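Local coordinates for periplasmic binding protein (Agrobacterium tumefaciens str. B6, PDB 5L9G) that binds the opine mannopine in the periplasm and probably delivers it to an ABC transporter for uptake into the bacterial cell, at residues A[105-110]-A[289-294]; A[247-252]-A[314-319]. One frame throughout, in Å; residues are numbered along the deposited sequence.

Contact 1: residues A[105-110]-A[289-294]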
loop_
_atom_site.group_PDB
_atom_site.type_symbol
_atom_site.label_atom_id
_atom_site.label_comp_id
_atom_site.label_asym_id
_atom_site.label_seq_id
_atom_site.Cartn_x
_atom_site.Cartn_y
_atom_site.Cartn_z
ATOM N N ASP A 105 8.059 10.750 16.625
ATOM C CA ASP A 105 7.142 11.467 15.734
ATOM C C ASP A 105 6.372 10.540 14.794
ATOM O O ASP A 105 5.479 11.009 14.097
ATOM C CB ASP A 105 7.915 12.483 14.882
ATOM C CG ASP A 105 8.619 13.561 15.670
ATOM O OD1 ASP A 105 8.107 13.942 16.748
ATOM O OD2 ASP A 105 9.635 14.081 15.175
ATOM N N PHE A 106 6.748 9.258 14.717
ATOM C CA PHE A 106 6.108 8.327 13.786
ATOM C C PHE A 106 5.412 7.168 14.524
ATOM O O PHE A 106 5.750 6.915 15.682
ATOM C CB PHE A 106 7.162 7.805 12.776
ATOM C CG PHE A 106 7.635 8.859 11.802
ATOM C CD1 PHE A 106 8.586 9.804 12.176
ATOM C CD2 PHE A 106 7.106 8.928 10.516
ATOM C CE1 PHE A 106 8.975 10.815 11.293
ATOM C CE2 PHE A 106 7.536 9.914 9.614
ATOM C CZ PHE A 106 8.453 10.857 10.010
ATOM N N PRO A 107 4.454 6.438 13.897
ATOM C CA PRO A 107 3.833 5.302 14.604
ATOM C C PRO A 107 4.882 4.264 15.043
ATOM O O PRO A 107 5.932 4.141 14.395
ATOM C CB PRO A 107 2.870 4.718 13.563
ATOM C CG PRO A 107 2.583 5.842 12.619
ATOM C CD PRO A 107 3.884 6.595 12.539
ATOM N N PRO A 108 4.675 3.550 16.176
ATOM C CA PRO A 108 5.677 2.553 16.589
ATOM C C PRO A 108 5.845 1.457 15.533
ATOM O O PRO A 108 4.860 1.028 14.927
ATOM C CB PRO A 108 5.134 2.009 17.923
ATOM C CG PRO A 108 3.689 2.308 17.908
ATOM C CD PRO A 108 3.503 3.554 17.078
ATOM N N GLY A 109 7.100 1.086 15.283
ATOM C CA GLY A 109 7.472 0.076 14.297
ATOM C C GLY A 109 7.494 0.561 12.857
ATOM O O GLY A 109 7.941 -0.178 11.974
ATOM N N SER A 110 7.052 1.815 12.604
ATOM C CA SER A 110 6.984 2.381 11.247
ATOM C C SER A 110 8.331 2.918 10.714
ATOM O O SER A 110 8.414 3.310 9.542
ATOM C CB SER A 110 5.901 3.446 11.163
ATOM O OG SER A 110 6.324 4.669 11.739
ATOM N N ALA A 289 -2.960 9.372 4.540
ATOM C CA ALA A 289 -2.785 9.871 5.900
ATOM C C ALA A 289 -1.297 10.049 6.159
ATOM O O ALA A 289 -0.564 9.089 5.982
ATOM C CB ALA A 289 -3.368 8.884 6.905
ATOM N N PRO A 290 -0.818 11.243 6.558
ATOM C CA PRO A 290 0.630 11.399 6.843
ATOM C C PRO A 290 1.079 10.516 8.007
ATOM O O PRO A 290 0.269 10.225 8.899
ATOM C CB PRO A 290 0.774 12.890 7.176
ATOM C CG PRO A 290 -0.577 13.320 7.621
ATOM C CD PRO A 290 -1.559 12.495 6.811
ATOM N N ALA A 291 2.344 10.051 7.991
ATOM C CA ALA A 291 2.864 9.206 9.086
ATOM C C ALA A 291 3.484 10.062 10.198
ATOM O O ALA A 291 3.507 9.641 11.355
ATOM C CB ALA A 291 3.888 8.209 8.558
ATOM N N ASN A 292 3.980 11.261 9.855
ATOM C CA ASN A 292 4.579 12.163 10.843
ATOM C C ASN A 292 3.463 12.813 11.682
ATOM O O ASN A 292 2.699 13.631 11.169
ATOM C CB ASN A 292 5.453 13.220 10.155
ATOM C CG ASN A 292 6.312 14.024 11.101
ATOM O OD1 ASN A 292 5.974 14.244 12.266
ATOM N ND2 ASN A 292 7.433 14.507 10.610
ATOM N N MET A 293 3.372 12.423 12.970
ATOM C CA MET A 293 2.382 12.893 13.950
ATOM C C MET A 293 2.327 14.422 14.055
ATOM O O MET A 293 1.258 14.984 14.294
ATOM C CB MET A 293 2.679 12.296 15.344
ATOM C CG MET A 293 2.426 10.807 15.442
ATOM S SD MET A 293 3.117 10.003 16.927
ATOM C CE MET A 293 2.406 8.357 16.710
ATOM N N LYS A 294 3.484 15.091 13.890
ATOM C CA LYS A 294 3.585 16.546 13.937
ATOM C C LYS A 294 2.825 17.237 12.783
ATOM O O LYS A 294 2.398 18.376 12.958
ATOM C CB LYS A 294 5.049 17.002 13.986
ATOM C CG LYS A 294 5.794 16.606 15.260
ATOM C CD LYS A 294 7.303 16.858 15.138
ATOM C CE LYS A 294 7.721 18.255 15.540
ATOM N NZ LYS A 294 9.191 18.447 15.410
#
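The carbonyl oxygen of Asp105 accepts a hydrogen bond from the backbone N of Met293, with Met293 N 2.8 Å from Asp105 O and an N-H...O angle of 162°. The donor lies almost on the extension of the C=O bond. Asn292 adds a CA-H contact to the same oxygen, its CA 3.6 Å from Asp105 O. The CB and CG of Met293 also pack on this carbonyl, and the extended chain beyond them carries the methyl CE on to the backbone of Phe106. Such a flexible, apolar chain suits an exposed position. The phenyl ring of Phe106 takes Asn292 CA over one face as a CH-pi contact, 4.2 Å from the centroid, with the Asn292 amide plane turned 41° from the ring, and the Ala291 methyl touches Phe106 CD2 as a small apolar neighbour. The contact thus joins the loop before strand 111-112 of this bacterial solute-binding fold to the turn by which strand 289-290 passes into helix 294-299. Asn292 suits that turn: with CG anti to the backbone N (chi1 -169°), its OD1 accepts from Lys294 N at 3.1 Å in a capping bond, while ND2 is held by Ser274 O. Lys294 lays its aliphatic CD against Asp105 OD1 at 3.4 Å; the bend at chi3 leaves NZ 4.4 Å from Asp105 OD2, beyond a salt bridge, although the opposite charges probably attract. Pro107 rests its ring CD 3.3 Å from Ala291 O and starts a type II turn, in which Gly109 supplies the positive phi and Ser110 returns both N and OG to Pro107 O.

Contact 2: residues A[247-252]-A[314-319]. With MO0 (mannopine), chain C.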
loop_
_atom_site.group_PDB
_atom_site.type_symbol
_atom_site.label_atom_id
_atom_site.label_comp_id
_atom_site.label_asym_id
_atom_site.label_seq_id
_atom_site.Cartn_x
_atom_site.Cartn_y
_atom_site.Cartn_z
ATOM N N ALA A 247 -10.862 -3.780 6.202
ATOM C CA ALA A 247 -9.727 -3.277 5.437
ATOM C C ALA A 247 -8.415 -3.511 6.220
ATOM O O ALA A 247 -8.420 -3.648 7.448
ATOM C CB ALA A 247 -9.903 -1.794 5.123
ATOM N N GLN A 248 -7.300 -3.571 5.501
ATOM C CA GLN A 248 -5.989 -3.727 6.113
ATOM C C GLN A 248 -5.348 -2.344 6.184
ATOM O O GLN A 248 -5.247 -1.652 5.165
ATOM C CB GLN A 248 -5.106 -4.670 5.285
ATOM C CG GLN A 248 -3.709 -4.877 5.890
ATOM C CD GLN A 248 -2.880 -5.770 5.014
ATOM O OE1 GLN A 248 -2.789 -6.951 5.260
ATOM N NE2 GLN A 248 -2.388 -5.298 3.906
ATOM N N LEU A 249 -4.913 -1.951 7.394
ATOM C CA LEU A 249 -4.246 -0.664 7.620
ATOM C C LEU A 249 -2.769 -0.866 7.304
ATOM O O LEU A 249 -2.076 -1.626 7.992
ATOM C CB LEU A 249 -4.486 -0.205 9.084
ATOM C CG LEU A 249 -3.771 1.071 9.575
ATOM C CD1 LEU A 249 -4.118 2.266 8.719
ATOM C CD2 LEU A 249 -4.135 1.361 11.029
ATOM N N GLY A 250 -2.334 -0.259 6.207
ATOM C CA GLY A 250 -0.960 -0.380 5.739
ATOM C C GLY A 250 -0.124 0.832 6.048
ATOM O O GLY A 250 -0.649 1.879 6.445
ATOM N N THR A 251 1.182 0.687 5.830
ATOM C CA THR A 251 2.165 1.749 5.988
ATOM C C THR A 251 3.088 1.741 4.779
ATOM O O THR A 251 3.650 0.702 4.429
ATOM C CB THR A 251 2.946 1.597 7.317
ATOM O OG1 THR A 251 2.026 1.555 8.403
ATOM C CG2 THR A 251 3.944 2.731 7.546
ATOM N N ASP A 252 3.216 2.886 4.117
ATOM C CA ASP A 252 4.167 3.033 3.013
ATOM C C ASP A 252 5.304 3.888 3.528
ATOM O O ASP A 252 5.135 4.654 4.485
ATOM C CB ASP A 252 3.517 3.691 1.787
ATOM C CG ASP A 252 2.874 2.721 0.812
ATOM O OD1 ASP A 252 3.210 1.509 0.863
ATOM O OD2 ASP A 252 2.062 3.171 -0.013
ATOM N N GLU A 314 -12.215 6.159 13.965
ATOM C CA GLU A 314 -13.422 5.437 13.537
ATOM C C GLU A 314 -13.144 4.417 12.447
ATOM O O GLU A 314 -13.792 3.365 12.428
ATOM C CB GLU A 314 -14.553 6.385 13.152
ATOM C CG GLU A 314 -15.309 6.865 14.379
ATOM C CD GLU A 314 -16.726 7.349 14.149
ATOM O OE1 GLU A 314 -17.618 6.514 13.863
ATOM O OE2 GLU A 314 -16.963 8.559 14.367
ATOM N N ASN A 315 -12.115 4.675 11.603
ATOM C CA ASN A 315 -11.741 3.746 10.540
ATOM C C ASN A 315 -10.859 2.631 11.070
ATOM O O ASN A 315 -11.053 1.470 10.711
ATOM C CB ASN A 315 -11.090 4.491 9.363
ATOM C CG ASN A 315 -12.043 5.501 8.743
ATOM O OD1 ASN A 315 -13.277 5.388 8.818
ATOM N ND2 ASN A 315 -11.502 6.521 8.137
ATOM N N VAL A 316 -9.911 2.965 11.950
ATOM C CA VAL A 316 -9.037 1.949 12.559
ATOM C C VAL A 316 -9.847 0.871 13.290
ATOM O O VAL A 316 -9.505 -0.313 13.201
ATOM C CB VAL A 316 -7.933 2.586 13.458
ATOM C CG1 VAL A 316 -7.102 1.514 14.160
ATOM C CG2 VAL A 316 -7.029 3.484 12.629
ATOM N N ALA A 317 -10.944 1.277 13.975
ATOM C CA ALA A 317 -11.801 0.373 14.749
ATOM C C ALA A 317 -12.333 -0.827 13.955
ATOM O O ALA A 317 -12.578 -1.874 14.553
ATOM C CB ALA A 317 -12.959 1.141 15.367
ATOM N N VAL A 318 -12.482 -0.691 12.616
ATOM C CA VAL A 318 -13.026 -1.767 11.776
ATOM C C VAL A 318 -11.968 -2.399 10.869
ATOM O O VAL A 318 -12.299 -3.222 10.005
ATOM C CB VAL A 318 -14.282 -1.323 10.983
ATOM C CG1 VAL A 318 -15.421 -0.978 11.948
ATOM C CG2 VAL A 318 -13.972 -0.163 10.022
ATOM N N GLN A 319 -10.691 -2.045 11.113
ATOM C CA GLN A 319 -9.557 -2.544 10.351
ATOM C C GLN A 319 -8.648 -3.397 11.235
ATOM O O GLN A 319 -8.871 -3.548 12.437
ATOM C CB GLN A 319 -8.735 -1.350 9.779
ATOM C CG GLN A 319 -9.468 -0.555 8.706
ATOM C CD GLN A 319 -8.588 0.528 8.156
ATOM O OE1 GLN A 319 -7.738 0.281 7.290
ATOM N NE2 GLN A 319 -8.712 1.733 8.715
HETATM O OAB MO0 C . 6.784 -2.318 -1.843
HETATM C CAF MO0 C . 6.571 -2.218 -3.224
HETATM C CAG MO0 C . 5.124 -1.940 -3.589
HETATM O OAC MO0 C . 4.432 -3.133 -3.719
HETATM C CAH MO0 C . 4.438 -0.928 -2.704
HETATM O OAM MO0 C . 5.138 0.260 -2.651
HETATM C CAI MO0 C . 2.963 -0.675 -3.017
HETATM O OAD MO0 C . 2.805 -0.154 -4.302
HETATM C CAJ MO0 C . 2.290 0.155 -1.963
HETATM O OAE MO0 C . 2.391 -0.496 -0.728
HETATM C CAK MO0 C . 0.836 0.538 -2.280
HETATM N N MO0 C . 0.675 1.987 -2.101
HETATM C CA MO0 C . -0.744 2.417 -2.156
HETATM C C MO0 C . -1.043 3.049 -3.494
HETATM O O MO0 C . -0.181 3.009 -4.398
HETATM C CB MO0 C . -1.130 3.338 -1.023
HETATM C CG MO0 C . -0.625 4.752 -1.216
HETATM C CD MO0 C . -0.543 5.529 0.051
HETATM O OE1 MO0 C . -1.577 6.430 0.333
HETATM N NE2 MO0 C . 0.394 5.430 0.860
HETATM O OXT MO0 C . -2.179 3.562 -3.745
#
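Strand 240-256 runs through the central sheet of this periplasmic binding protein and carries Asp252 of the mannopine pocket; the turn that follows residues 313-316 packs against it a few residues earlier, at Ala247 and Leu249. Gln319 is the last residue of a type I turn beginning at Val316. Its CB lies 3.3 Å from Ala247 O, and its extended chain runs past the small Ala247 methyl until OE1 is 3.7 Å from Leu249 CB. The amide is bonded at both ends: OE1 accepts from Ser122 OG, whereas NE2 gives to Ala310 O and to Asn315 O, the latter at 3.1 Å and from above the carbonyl plane. Val318 N reaches Asn315 O from the opposite face. Leu249 sends CD2 to within 3.9 Å of Val316 CG2, a branched apolar pair. Farther along, Asp252 OD2 accepts from the mannopine atoms N, at 2.8 Å, and NE2, at 2.9 Å, while Asp252 OD1 lies 2.7 Å from mannopine OAE; an acid suits a site facing two N-H donors. The strand is bordered by antiparallel strand 115-128, which bonds to Gln248 and Gly250, and by parallel strand 320-321, whose Tyr320 bonds to Ala247 and Leu249.

The two contacts lie about 14 Å apart between centres and meet where Ser110 CB packs 4.2 Å from Thr251 CG2. Both are partly buried and both reach the same sheet, with strand 115-128 touching each: Ala117 meets Ser110 and Ala291 in contact 1 and Thr251 in contact 2. Contact 1, farther from the centre of the chain, joins loop to loop; a backbone bond and an aromatic face hold it, and Met293 and Lys294 are exposed, Asp105 partly so. Contact 2, nearer the centre, sets a turn against a sheet strand through side-chain packing, and its strand extends to the ligand. Along the chain the segments of the two contacts alternate.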